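Local coordinates for rhodopsin (Rubrobacter xylanophilus, PDB 6KFQ), which probably pumps protons out of the cell in response to light, as a highly thermostable seven-helix membrane protein carrying a retinal chromophore, at residues Trp5-Phe10 with Ala48-Ala53; Arg65-Ala70 with Ala118-Asn123; Arg148-Ala153 with Ile163-Ala168. One frame throughout, in Å; residues are numbered along the deposited sequence.

Interaction 1: Trp5-Phe10 with Ala48-Ala53. With MPG ([(Z)-octadec-9-enyl] (2R)-2,3-bis(oxidanyl)propanoate), chain Q; MPG ([(Z)-octadec-9-enyl] (2R)-2,3-bis(oxidanyl)propanoate), chain N.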
loop_
_atom_site.group_PDB
_atom_site.type_symbol
_atom_site.label_atom_id
_atom_site.label_comp_id
_atom_site.label_asym_id
_atom_site.label_seq_id
_atom_site.Cartn_x
_atom_site.Cartn_y
_atom_site.Cartn_z
ATOM N N TRP A 5 -6.978 -5.364 17.122
ATOM C CA TRP A 5 -6.286 -4.598 16.088
ATOM C C TRP A 5 -6.995 -4.693 14.746
ATOM O O TRP A 5 -6.952 -3.742 13.956
ATOM C CB TRP A 5 -4.835 -5.071 15.969
ATOM C CG TRP A 5 -4.184 -5.292 17.306
ATOM C CD1 TRP A 5 -3.531 -6.419 17.727
ATOM C CD2 TRP A 5 -4.129 -4.367 18.398
ATOM N NE1 TRP A 5 -3.072 -6.247 19.008
ATOM C CE2 TRP A 5 -3.429 -5.000 19.447
ATOM C CE3 TRP A 5 -4.608 -3.069 18.597
ATOM C CZ2 TRP A 5 -3.200 -4.380 20.671
ATOM C CZ3 TRP A 5 -4.373 -2.453 19.816
ATOM C CH2 TRP A 5 -3.682 -3.110 20.835
ATOM N N LEU A 6 -7.654 -5.817 14.463
ATOM C CA LEU A 6 -8.384 -5.932 13.203
ATOM C C LEU A 6 -9.612 -5.024 13.191
ATOM O O LEU A 6 -9.968 -4.461 12.149
ATOM C CB LEU A 6 -8.780 -7.389 12.963
ATOM C CG LEU A 6 -7.590 -8.346 12.778
ATOM C CD1 LEU A 6 -8.060 -9.799 12.825
ATOM C CD2 LEU A 6 -6.846 -8.052 11.468
ATOM N N TRP A 7 -10.277 -4.871 14.333
ATOM C CA TRP A 7 -11.440 -3.982 14.372
ATOM C C TRP A 7 -11.024 -2.521 14.274
ATOM O O TRP A 7 -11.691 -1.719 13.607
ATOM C CB TRP A 7 -12.249 -4.221 15.646
ATOM C CG TRP A 7 -13.198 -5.361 15.527
ATOM C CD1 TRP A 7 -13.174 -6.528 16.240
ATOM C CD2 TRP A 7 -14.324 -5.456 14.640
ATOM N NE1 TRP A 7 -14.211 -7.338 15.851
ATOM C CE2 TRP A 7 -14.932 -6.708 14.872
ATOM C CE3 TRP A 7 -14.865 -4.612 13.669
ATOM C CZ2 TRP A 7 -16.062 -7.131 14.178
ATOM C CZ3 TRP A 7 -15.990 -5.032 12.977
ATOM C CH2 TRP A 7 -16.581 -6.282 13.238
ATOM N N ILE A 8 -9.920 -2.157 14.929
ATOM C CA ILE A 8 -9.383 -0.810 14.782
ATOM C C ILE A 8 -8.991 -0.557 13.334
ATOM O O ILE A 8 -9.272 0.510 12.778
ATOM C CB ILE A 8 -8.188 -0.604 15.730
ATOM C CG1 ILE A 8 -8.649 -0.531 17.187
ATOM C CG2 ILE A 8 -7.401 0.658 15.333
ATOM C CD1 ILE A 8 -7.482 -0.631 18.156
ATOM N N GLY A 9 -8.330 -1.528 12.703
ATOM C CA GLY A 9 -8.007 -1.382 11.295
ATOM C C GLY A 9 -9.237 -1.133 10.445
ATOM O O GLY A 9 -9.248 -0.244 9.588
ATOM N N PHE A 10 -10.297 -1.903 10.685
ATOM C CA PHE A 10 -11.541 -1.705 9.947
ATOM C C PHE A 10 -12.075 -0.289 10.123
ATOM O O PHE A 10 -12.340 0.415 9.142
ATOM C CB PHE A 10 -12.595 -2.713 10.404
ATOM C CG PHE A 10 -13.964 -2.417 9.863
ATOM C CD1 PHE A 10 -14.208 -2.486 8.496
ATOM C CD2 PHE A 10 -14.996 -2.050 10.707
ATOM C CE1 PHE A 10 -15.468 -2.209 7.989
ATOM C CE2 PHE A 10 -16.261 -1.772 10.206
ATOM C CZ PHE A 10 -16.495 -1.845 8.847
ATOM N N ALA A 48 -11.112 -5.787 3.622
ATOM C CA ALA A 48 -10.215 -6.845 4.080
ATOM C C ALA A 48 -10.190 -6.924 5.598
ATOM O O ALA A 48 -10.269 -8.018 6.173
ATOM C CB ALA A 48 -8.800 -6.616 3.540
ATOM N N TYR A 49 -10.087 -5.772 6.266
ATOM C CA TYR A 49 -10.051 -5.771 7.724
ATOM C C TYR A 49 -11.359 -6.274 8.319
ATOM O O TYR A 49 -11.349 -6.957 9.348
ATOM C CB TYR A 49 -9.705 -4.374 8.241
ATOM C CG TYR A 49 -8.217 -4.217 8.446
ATOM C CD1 TYR A 49 -7.417 -3.605 7.484
ATOM C CD2 TYR A 49 -7.600 -4.722 9.587
ATOM C CE1 TYR A 49 -6.042 -3.477 7.671
ATOM C CE2 TYR A 49 -6.230 -4.602 9.778
ATOM C CZ TYR A 49 -5.459 -3.981 8.820
ATOM O OH TYR A 49 -4.096 -3.871 9.009
ATOM N N LEU A 50 -12.496 -5.955 7.693
ATOM C CA LEU A 50 -13.765 -6.486 8.188
ATOM C C LEU A 50 -13.807 -7.999 8.050
ATOM O O LEU A 50 -14.243 -8.706 8.969
ATOM C CB LEU A 50 -14.938 -5.849 7.440
ATOM C CG LEU A 50 -16.352 -6.164 7.929
ATOM C CD1 LEU A 50 -16.472 -5.958 9.434
ATOM C CD2 LEU A 50 -17.367 -5.305 7.184
ATOM N N VAL A 51 -13.355 -8.513 6.902
ATOM C CA VAL A 51 -13.304 -9.957 6.686
ATOM C C VAL A 51 -12.449 -10.621 7.758
ATOM O O VAL A 51 -12.879 -11.577 8.414
ATOM C CB VAL A 51 -12.789 -10.271 5.270
ATOM C CG1 VAL A 51 -12.503 -11.757 5.128
ATOM C CG2 VAL A 51 -13.813 -9.835 4.232
ATOM N N MET A 52 -11.237 -10.108 7.973
ATOM C CA MET A 52 -10.371 -10.686 8.993
ATOM C C MET A 52 -10.940 -10.490 10.397
ATOM O O MET A 52 -10.835 -11.390 11.239
ATOM C CB MET A 52 -8.974 -10.087 8.890
ATOM C CG MET A 52 -8.303 -10.375 7.543
ATOM S SD MET A 52 -6.580 -9.853 7.585
ATOM C CE MET A 52 -6.723 -8.087 7.334
ATOM N N ALA A 53 -11.540 -9.324 10.668
ATOM C CA ALA A 53 -12.077 -9.055 12.003
ATOM C C ALA A 53 -13.215 -9.998 12.355
ATOM O O ALA A 53 -13.364 -10.381 13.521
ATOM C CB ALA A 53 -12.566 -7.608 12.112
HETATM C C7 MPG Q . -3.126 -12.145 23.577
HETATM C C8 MPG Q . -1.749 -11.554 23.536
HETATM C C9 MPG Q . -1.712 -10.074 23.767
HETATM C C10 MPG Q . -1.171 -9.192 22.961
HETATM C C11 MPG Q . -1.030 -7.719 23.195
HETATM C C12 MPG Q . -0.387 -6.994 22.048
HETATM C C13 MPG Q . -0.136 -5.518 22.304
HETATM C C14 MPG Q . 0.495 -4.782 21.145
HETATM C C15 MPG Q . 0.833 -3.334 21.428
HETATM C C16 MPG Q . -0.353 -2.440 21.684
HETATM C C17 MPG Q . -0.003 -0.993 21.933
HETATM C C18 MPG Q . -1.192 -0.067 22.013
HETATM C C13 MPG N . -10.184 -10.504 0.697
HETATM C C14 MPG N . -11.051 -9.305 0.987
HETATM C C15 MPG N . -10.422 -7.983 0.623
HETATM C C16 MPG N . -10.437 -7.657 -0.850
HETATM C C17 MPG N . -11.800 -7.301 -1.390
HETATM C C18 MPG N . -11.809 -7.006 -2.870
#
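The methyl of Ala53 sits squarely over one face of the Trp7 indole, with Ala53 CB 3.8 Å from the centroid of the six-membered ring, a CH-pi contact from above. Phe10 is met in the same manner: CD1 of Leu50 stands over the middle of its ring, 4.0 Å from the centroid, and the same methyl also reaches CZ3 of Trp7. Tyr49 is sandwiched, with Gly9 CA toward the rim of one face and Met52 CE over the centre of the opposite face, while Leu6 CA lies at its edge. Because Gly9 has no side chain, the phenol can lie directly on the backbone of helix 2-23, CD2 of Tyr49 being 3.5 Å from Leu6 O. Its hydroxyl goes further inward to a hydrogen bond with Asp205. Leu6 packs between Tyr49, Met52 and Ala53, with CD2 against the tyrosine ring and Leu6 CB 3.9 Å from Ala53 CB. Trp5 turns to the other side, where Trp5 CH2 touches C16 of a lipid chain at 3.5 Å. The axes of the two segments pass 8.1 Å apart at 154°, a close, glycine-permitted approach where the first two transmembrane helices pack antiparallel in the seven-helix bundle of microbial rhodopsins.

Interaction 2: Arg65-Ala70 with Ala118-Asn123. With MPG ([(Z)-octadec-9-enyl] (2R)-2,3-bis(oxidanyl)propanoate), chain B.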
loop_
_atom_site.group_PDB
_atom_site.type_symbol
_atom_site.label_atom_id
_atom_site.label_comp_id
_atom_site.label_asym_id
_atom_site.label_seq_id
_atom_site.Cartn_x
_atom_site.Cartn_y
_atom_site.Cartn_z
ATOM N N ARG A 65 0.386 -22.918 11.839
ATOM C CA ARG A 65 0.404 -21.461 11.865
ATOM C C ARG A 65 -0.939 -20.908 11.406
ATOM O O ARG A 65 -1.515 -21.374 10.420
ATOM C CB ARG A 65 1.517 -20.913 10.971
ATOM C CG ARG A 65 2.923 -21.202 11.463
ATOM C CD ARG A 65 3.965 -20.494 10.601
ATOM N NE ARG A 65 4.049 -21.057 9.254
ATOM C CZ ARG A 65 3.794 -20.390 8.131
ATOM N NH1 ARG A 65 3.438 -19.112 8.171
ATOM N NH2 ARG A 65 3.907 -21.005 6.960
ATOM N N GLU A 66 -1.446 -19.913 12.127
ATOM C CA GLU A 66 -2.590 -19.164 11.634
ATOM C C GLU A 66 -2.098 -18.128 10.635
ATOM O O GLU A 66 -1.224 -17.313 10.950
ATOM C CB GLU A 66 -3.357 -18.492 12.773
ATOM C CG GLU A 66 -4.685 -17.894 12.316
ATOM C CD GLU A 66 -5.462 -17.217 13.430
ATOM O OE1 GLU A 66 -4.996 -17.238 14.588
ATOM O OE2 GLU A 66 -6.542 -16.660 13.140
ATOM N N PHE A 67 -2.646 -18.168 9.427
ATOM C CA PHE A 67 -2.155 -17.359 8.318
ATOM C C PHE A 67 -3.282 -16.452 7.842
ATOM O O PHE A 67 -4.282 -16.936 7.302
ATOM C CB PHE A 67 -1.639 -18.248 7.184
ATOM C CG PHE A 67 -1.136 -17.479 5.991
ATOM C CD1 PHE A 67 -0.172 -16.490 6.140
ATOM C CD2 PHE A 67 -1.622 -17.749 4.723
ATOM C CE1 PHE A 67 0.290 -15.777 5.046
ATOM C CE2 PHE A 67 -1.157 -17.049 3.617
ATOM C CZ PHE A 67 -0.199 -16.060 3.779
ATOM N N TYR A 68 -3.116 -15.142 8.048
ATOM C CA TYR A 68 -4.062 -14.130 7.570
ATOM C C TYR A 68 -3.760 -13.804 6.113
ATOM O O TYR A 68 -3.018 -12.870 5.799
ATOM C CB TYR A 68 -3.998 -12.876 8.435
ATOM C CG TYR A 68 -4.760 -13.018 9.728
ATOM C CD1 TYR A 68 -6.108 -12.699 9.799
ATOM C CD2 TYR A 68 -4.137 -13.487 10.874
ATOM C CE1 TYR A 68 -6.816 -12.837 10.980
ATOM C CE2 TYR A 68 -4.831 -13.628 12.059
ATOM C CZ TYR A 68 -6.171 -13.302 12.106
ATOM O OH TYR A 68 -6.872 -13.437 13.281
ATOM N N TRP A 69 -4.359 -14.575 5.201
ATOM C CA TRP A 69 -4.096 -14.388 3.778
ATOM C C TRP A 69 -4.907 -13.255 3.160
ATOM O O TRP A 69 -4.500 -12.728 2.118
ATOM C CB TRP A 69 -4.377 -15.688 3.019
ATOM C CG TRP A 69 -5.713 -16.264 3.329
ATOM C CD1 TRP A 69 -5.994 -17.212 4.260
ATOM C CD2 TRP A 69 -6.959 -15.922 2.712
ATOM N NE1 TRP A 69 -7.340 -17.485 4.267
ATOM C CE2 TRP A 69 -7.956 -16.708 3.323
ATOM C CE3 TRP A 69 -7.328 -15.035 1.698
ATOM C CZ2 TRP A 69 -9.299 -16.632 2.956
ATOM C CZ3 TRP A 69 -8.661 -14.956 1.338
ATOM C CH2 TRP A 69 -9.629 -15.749 1.962
ATOM N N ALA A 70 -6.045 -12.874 3.761
ATOM C CA ALA A 70 -6.855 -11.800 3.185
ATOM C C ALA A 70 -6.063 -10.506 3.094
ATOM O O ALA A 70 -6.322 -9.675 2.214
ATOM C CB ALA A 70 -8.122 -11.584 4.017
ATOM N N ALA A 118 4.972 -17.215 -0.233
ATOM C CA ALA A 118 5.905 -17.502 0.850
ATOM C C ALA A 118 5.168 -17.713 2.167
ATOM O O ALA A 118 5.479 -18.643 2.917
ATOM C CB ALA A 118 6.921 -16.367 0.983
ATOM N N GLY A 119 4.183 -16.861 2.463
ATOM C CA GLY A 119 3.460 -16.996 3.722
ATOM C C GLY A 119 2.677 -18.292 3.817
ATOM O O GLY A 119 2.610 -18.914 4.884
ATOM N N ALA A 120 2.072 -18.717 2.705
ATOM C CA ALA A 120 1.292 -19.950 2.662
ATOM C C ALA A 120 2.150 -21.205 2.608
ATOM O O ALA A 120 1.620 -22.308 2.791
ATOM C CB ALA A 120 0.351 -19.926 1.453
ATOM N N THR A 121 3.450 -21.075 2.378
ATOM C CA THR A 121 4.319 -22.230 2.190
ATOM C C THR A 121 4.768 -22.766 3.542
ATOM O O THR A 121 5.283 -22.017 4.380
ATOM C CB THR A 121 5.529 -21.858 1.328
ATOM O OG1 THR A 121 5.076 -21.465 0.031
ATOM C CG2 THR A 121 6.482 -23.043 1.174
ATOM N N VAL A 122 4.559 -24.066 3.755
ATOM C CA VAL A 122 4.964 -24.689 5.012
ATOM C C VAL A 122 6.442 -25.059 4.975
ATOM O O VAL A 122 7.158 -24.896 5.971
ATOM C CB VAL A 122 4.071 -25.909 5.308
ATOM C CG1 VAL A 122 4.644 -26.742 6.441
ATOM C CG2 VAL A 122 2.661 -25.458 5.646
ATOM N N ASN A 123 6.919 -25.554 3.831
ATOM C CA ASN A 123 8.326 -25.895 3.670
ATOM C C ASN A 123 9.205 -24.683 3.956
ATOM O O ASN A 123 9.083 -23.644 3.296
ATOM C CB ASN A 123 8.569 -26.412 2.254
ATOM C CG ASN A 123 9.971 -26.939 2.063
ATOM O OD1 ASN A 123 10.933 -26.170 2.024
ATOM N ND2 ASN A 123 10.099 -28.260 1.944
HETATM C C2 MPG B . 10.257 -22.424 -4.884
HETATM C C3 MPG B . 10.378 -21.381 -5.975
HETATM C C4 MPG B . 11.746 -20.746 -6.059
HETATM C C5 MPG B . 12.745 -21.490 -6.914
HETATM C C6 MPG B . 12.649 -21.191 -8.395
HETATM C C7 MPG B . 13.115 -19.791 -8.779
HETATM C C8 MPG B . 13.093 -19.507 -10.253
HETATM C C9 MPG B . 13.711 -18.189 -10.611
HETATM C C10 MPG B . 13.166 -17.190 -11.267
HETATM C C11 MPG B . 13.858 -15.888 -11.534
HETATM C C12 MPG B . 13.936 -15.506 -12.984
HETATM C C13 MPG B . 12.737 -14.732 -13.511
HETATM C C14 MPG B . 12.907 -14.238 -14.929
HETATM C C15 MPG B . 11.830 -13.289 -15.411
HETATM C C16 MPG B . 12.065 -12.766 -16.811
HETATM C C17 MPG B . 11.047 -11.793 -17.346
HETATM C C18 MPG B . 11.322 -11.346 -18.765
HETATM O O1 MPG B . 8.781 -23.697 -3.459
HETATM C C1 MPG B . 8.836 -22.852 -4.632
HETATM C CXD MPG B . 7.650 -25.086 -1.897
HETATM O O2 MPG B . 8.973 -25.180 -1.397
HETATM C C21 MPG B . 7.103 -26.451 -2.284
HETATM O O3 MPG B . 7.121 -27.310 -1.154
HETATM O O4 MPG B . 6.534 -23.798 -3.570
HETATM C CX3 MPG B . 7.581 -24.123 -3.074
#
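Arg65 reaches across to the end of helix 98-120 and puts its guanidinium on the carbonyl of Gly119. Arg65 NH2 donates to Gly119 O at 3.2 Å with an N-H...O angle of 153°, and Arg65 NH1 adds a weak bond of 3.4 Å to Gly119 O. The oxygen lies at the edge of the guanidinium, close to its plane, although the donor NH2 is tilted 30° from the plane of the carbonyl. A bend in the arginine chain makes this possible: CB, CG and CD run out extended, then chi3 of -69° turns the guanidinium toward the Gly119 carbonyl. NE has its own salt bridge, to Asp63, which with the Gly119 bonds restrains the guanidinium. Thr121 O is also near Arg65 NH2, at 3.1 Å, but the angle is poor for a bond.

These residues join the short antiparallel hairpin of strands 59-60 and 66-67, which connects the second and third long helices of the rhodopsin bundle in the chain, to the C-terminal end of helix 98-120, just before the turn into helix 124-153. Phe67, on the second strand, supplies the apolar half of the contact. Its CG is anti to the backbone N, which carries the ring out from the strand and lays one face on the peptide between Gly119 and Ala120. Phe67 CZ is 3.6 Å from Gly119 C, and Phe67 CE2 is 3.9 Å from Ala120 CB. Gly119, without a side chain, lets Phe67 CE1 come to 3.6 Å from its CA. Trp69 N lies toward the rim of the opposite face. In the turn itself, Thr121 returns its hydroxyl to Trp117 O and directs CG2 at the lipid headgroup, 3.9 Å from CXD.

Interaction 3: Arg148-Ala153 with Ile163-Ala168. With SO4 (sulfate ion), chain S.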
loop_
_atom_site.group_PDB
_atom_site.type_symbol
_atom_site.label_atom_id
_atom_site.label_comp_id
_atom_site.label_asym_id
_atom_site.label_seq_id
_atom_site.Cartn_x
_atom_site.Cartn_y
_atom_site.Cartn_z
ATOM N N ARG A 148 13.260 7.100 -11.419
ATOM C CA ARG A 148 12.416 7.691 -12.453
ATOM C C ARG A 148 11.455 8.743 -11.920
ATOM O O ARG A 148 11.424 9.866 -12.429
ATOM C CB ARG A 148 11.623 6.591 -13.166
ATOM C CG ARG A 148 10.669 7.094 -14.233
ATOM C CD ARG A 148 11.414 7.661 -15.430
ATOM N NE ARG A 148 10.481 8.144 -16.437
ATOM C CZ ARG A 148 10.019 7.408 -17.437
ATOM N NH1 ARG A 148 10.424 6.152 -17.581
ATOM N NH2 ARG A 148 9.164 7.933 -18.301
ATOM N N LEU A 149 10.659 8.414 -10.900
ATOM C CA LEU A 149 9.574 9.322 -10.528
ATOM C C LEU A 149 10.074 10.562 -9.803
ATOM O O LEU A 149 9.478 11.635 -9.954
ATOM C CB LEU A 149 8.530 8.592 -9.687
ATOM C CG LEU A 149 7.671 7.585 -10.449
ATOM C CD1 LEU A 149 6.568 7.038 -9.555
ATOM C CD2 LEU A 149 7.099 8.216 -11.708
ATOM N N PHE A 150 11.145 10.457 -9.007
ATOM C CA PHE A 150 11.680 11.663 -8.376
ATOM C C PHE A 150 12.162 12.650 -9.427
ATOM O O PHE A 150 11.994 13.866 -9.276
ATOM C CB PHE A 150 12.813 11.314 -7.410
ATOM C CG PHE A 150 12.347 10.997 -6.012
ATOM C CD1 PHE A 150 11.975 9.709 -5.671
ATOM C CD2 PHE A 150 12.277 11.994 -5.043
ATOM C CE1 PHE A 150 11.541 9.404 -4.385
ATOM C CE2 PHE A 150 11.847 11.700 -3.752
ATOM C CZ PHE A 150 11.481 10.402 -3.424
ATOM N N ALA A 151 12.764 12.143 -10.501
ATOM C CA ALA A 151 13.208 13.028 -11.571
ATOM C C ALA A 151 12.022 13.632 -12.310
ATOM O O ALA A 151 12.025 14.826 -12.627
ATOM C CB ALA A 151 14.119 12.267 -12.534
ATOM N N GLU A 152 11.002 12.819 -12.597
ATOM C CA GLU A 152 9.813 13.333 -13.265
ATOM C C GLU A 152 9.133 14.409 -12.429
ATOM O O GLU A 152 8.759 15.466 -12.948
ATOM C CB GLU A 152 8.845 12.190 -13.548
ATOM C CG GLU A 152 9.381 11.176 -14.558
ATOM C CD GLU A 152 9.074 11.572 -15.985
ATOM O OE1 GLU A 152 8.467 12.648 -16.188
ATOM O OE2 GLU A 152 9.432 10.799 -16.902
ATOM N N ALA A 153 8.976 14.157 -11.126
ATOM C CA ALA A 153 8.258 15.099 -10.272
ATOM C C ALA A 153 8.985 16.430 -10.144
ATOM O O ALA A 153 8.353 17.458 -9.864
ATOM C CB ALA A 153 8.036 14.480 -8.891
ATOM N N ILE A 163 4.532 17.663 -2.626
ATOM C CA ILE A 163 3.691 16.598 -2.096
ATOM C C ILE A 163 4.176 15.245 -2.595
ATOM O O ILE A 163 4.152 14.249 -1.861
ATOM C CB ILE A 163 2.205 16.828 -2.433
ATOM C CG1 ILE A 163 1.350 15.734 -1.767
ATOM C CG2 ILE A 163 1.980 16.808 -3.931
ATOM C CD1 ILE A 163 1.528 15.646 -0.251
ATOM N N PHE A 164 4.640 15.183 -3.843
ATOM C CA PHE A 164 5.216 13.930 -4.304
ATOM C C PHE A 164 6.352 13.489 -3.390
ATOM O O PHE A 164 6.401 12.337 -2.946
ATOM C CB PHE A 164 5.743 14.032 -5.732
ATOM C CG PHE A 164 6.509 12.799 -6.118
ATOM C CD1 PHE A 164 5.833 11.664 -6.535
ATOM C CD2 PHE A 164 7.886 12.730 -5.948
ATOM C CE1 PHE A 164 6.524 10.489 -6.840
ATOM C CE2 PHE A 164 8.577 11.563 -6.246
ATOM C CZ PHE A 164 7.890 10.441 -6.686
ATOM N N ARG A 165 7.292 14.393 -3.125
ATOM C CA ARG A 165 8.447 14.029 -2.314
ATOM C C ARG A 165 8.019 13.576 -0.927
ATOM O O ARG A 165 8.557 12.600 -0.392
ATOM C CB ARG A 165 9.413 15.209 -2.241
ATOM C CG ARG A 165 10.163 15.419 -3.548
ATOM C CD ARG A 165 10.755 16.810 -3.651
ATOM N NE ARG A 165 11.285 17.056 -4.989
ATOM C CZ ARG A 165 11.513 18.264 -5.493
ATOM N NH1 ARG A 165 11.248 19.343 -4.769
ATOM N NH2 ARG A 165 11.997 18.393 -6.721
ATOM N N THR A 166 7.034 14.259 -0.343
ATOM C CA THR A 166 6.535 13.863 0.968
ATOM C C THR A 166 5.924 12.469 0.928
ATOM O O THR A 166 6.234 11.622 1.773
ATOM C CB THR A 166 5.518 14.887 1.468
ATOM O OG1 THR A 166 6.183 16.133 1.677
ATOM C CG2 THR A 166 4.892 14.412 2.774
ATOM N N LEU A 167 5.044 12.213 -0.046
ATOM C CA LEU A 167 4.394 10.909 -0.114
ATOM C C LEU A 167 5.383 9.812 -0.482
ATOM O O LEU A 167 5.261 8.672 -0.015
ATOM C CB LEU A 167 3.250 10.950 -1.118
ATOM C CG LEU A 167 2.076 11.858 -0.741
ATOM C CD1 LEU A 167 1.020 11.781 -1.821
ATOM C CD2 LEU A 167 1.505 11.481 0.616
ATOM N N ALA A 168 6.349 10.123 -1.344
ATOM C CA ALA A 168 7.287 9.094 -1.779
ATOM C C ALA A 168 8.213 8.678 -0.642
ATOM O O ALA A 168 8.502 7.490 -0.479
ATOM C CB ALA A 168 8.090 9.584 -2.990
HETATM S S SO4 S . 8.116 5.030 -20.552
HETATM O O1 SO4 S . 9.278 4.627 -19.770
HETATM O O2 SO4 S . 6.937 4.255 -20.186
HETATM O O3 SO4 S . 7.867 6.450 -20.307
HETATM O O4 SO4 S . 8.367 4.836 -21.980
HETATM O O HOH W 1 12.004 15.106 -6.746
#
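Phe164 is the bump of this contact, and the hollow that takes it is formed by Leu149, Phe150 and Ala153 on the facing helix. The small methyl of Ala153 makes the floor at one end, its CB 3.4 Å from CD2 of Phe164. At the far end Phe164 CZ rests against CB of Leu149 at 3.6 Å. CG of Phe164 stands anti to its own backbone N (chi1 172°), and this sends the ring straight into the gap. There it drives its edge into the face of Phe150: CE2 sits over the centre of that ring in a T-shaped pair, with centroids 5.1 Å apart and planes at 78°. Phe150 answers by leaning across to helix 158-184, where its CZ meets CB of Ala168 at 3.5 Å and its CE2 touches CG of Arg165. The Ala168 methyl is thus wedged between two aromatics, since it also lies toward the rim of one Phe164 face. A water bridges the outer margin, donating to Phe150 O at 2.8 Å and accepting from Arg165 NE at 2.7 Å. On the side away from this packing, Arg148 pairs with Glu152 and holds a sulfate, probably from the crystallisation liquor. Antiparallel at 159° with axes 10.2 Å apart, the segments are the adjoining ends of two consecutive helices of the seven-helix rhodopsin fold, next to their connecting turn, with the Phe150-Phe164 pair lying between them.

Overall arrangement
Interactions 1 and 2 are neighbours, their centres about 18 Å apart, and they touch: Met52 SD lies 3.6 Å from Tyr68 CD1, Met52 CG is 3.7 Å from Ala70 CB, and Leu6 CD1 also meets the Tyr68 ring. The 65-70 segment therefore packs against the first two helices as well as the 118-123 segment. Interaction 3 is remote, across the centre of the chain, about 31 Å from interaction 1 and 34 Å from interaction 2 between centres. Retinal lies between these ends of the bundle: the side chain of Tyr49 in interaction 1 comes within about 8 Å of it, as does Gly119 in interaction 2, whereas the side chain of Ala168 in interaction 3 remains about 13 Å away.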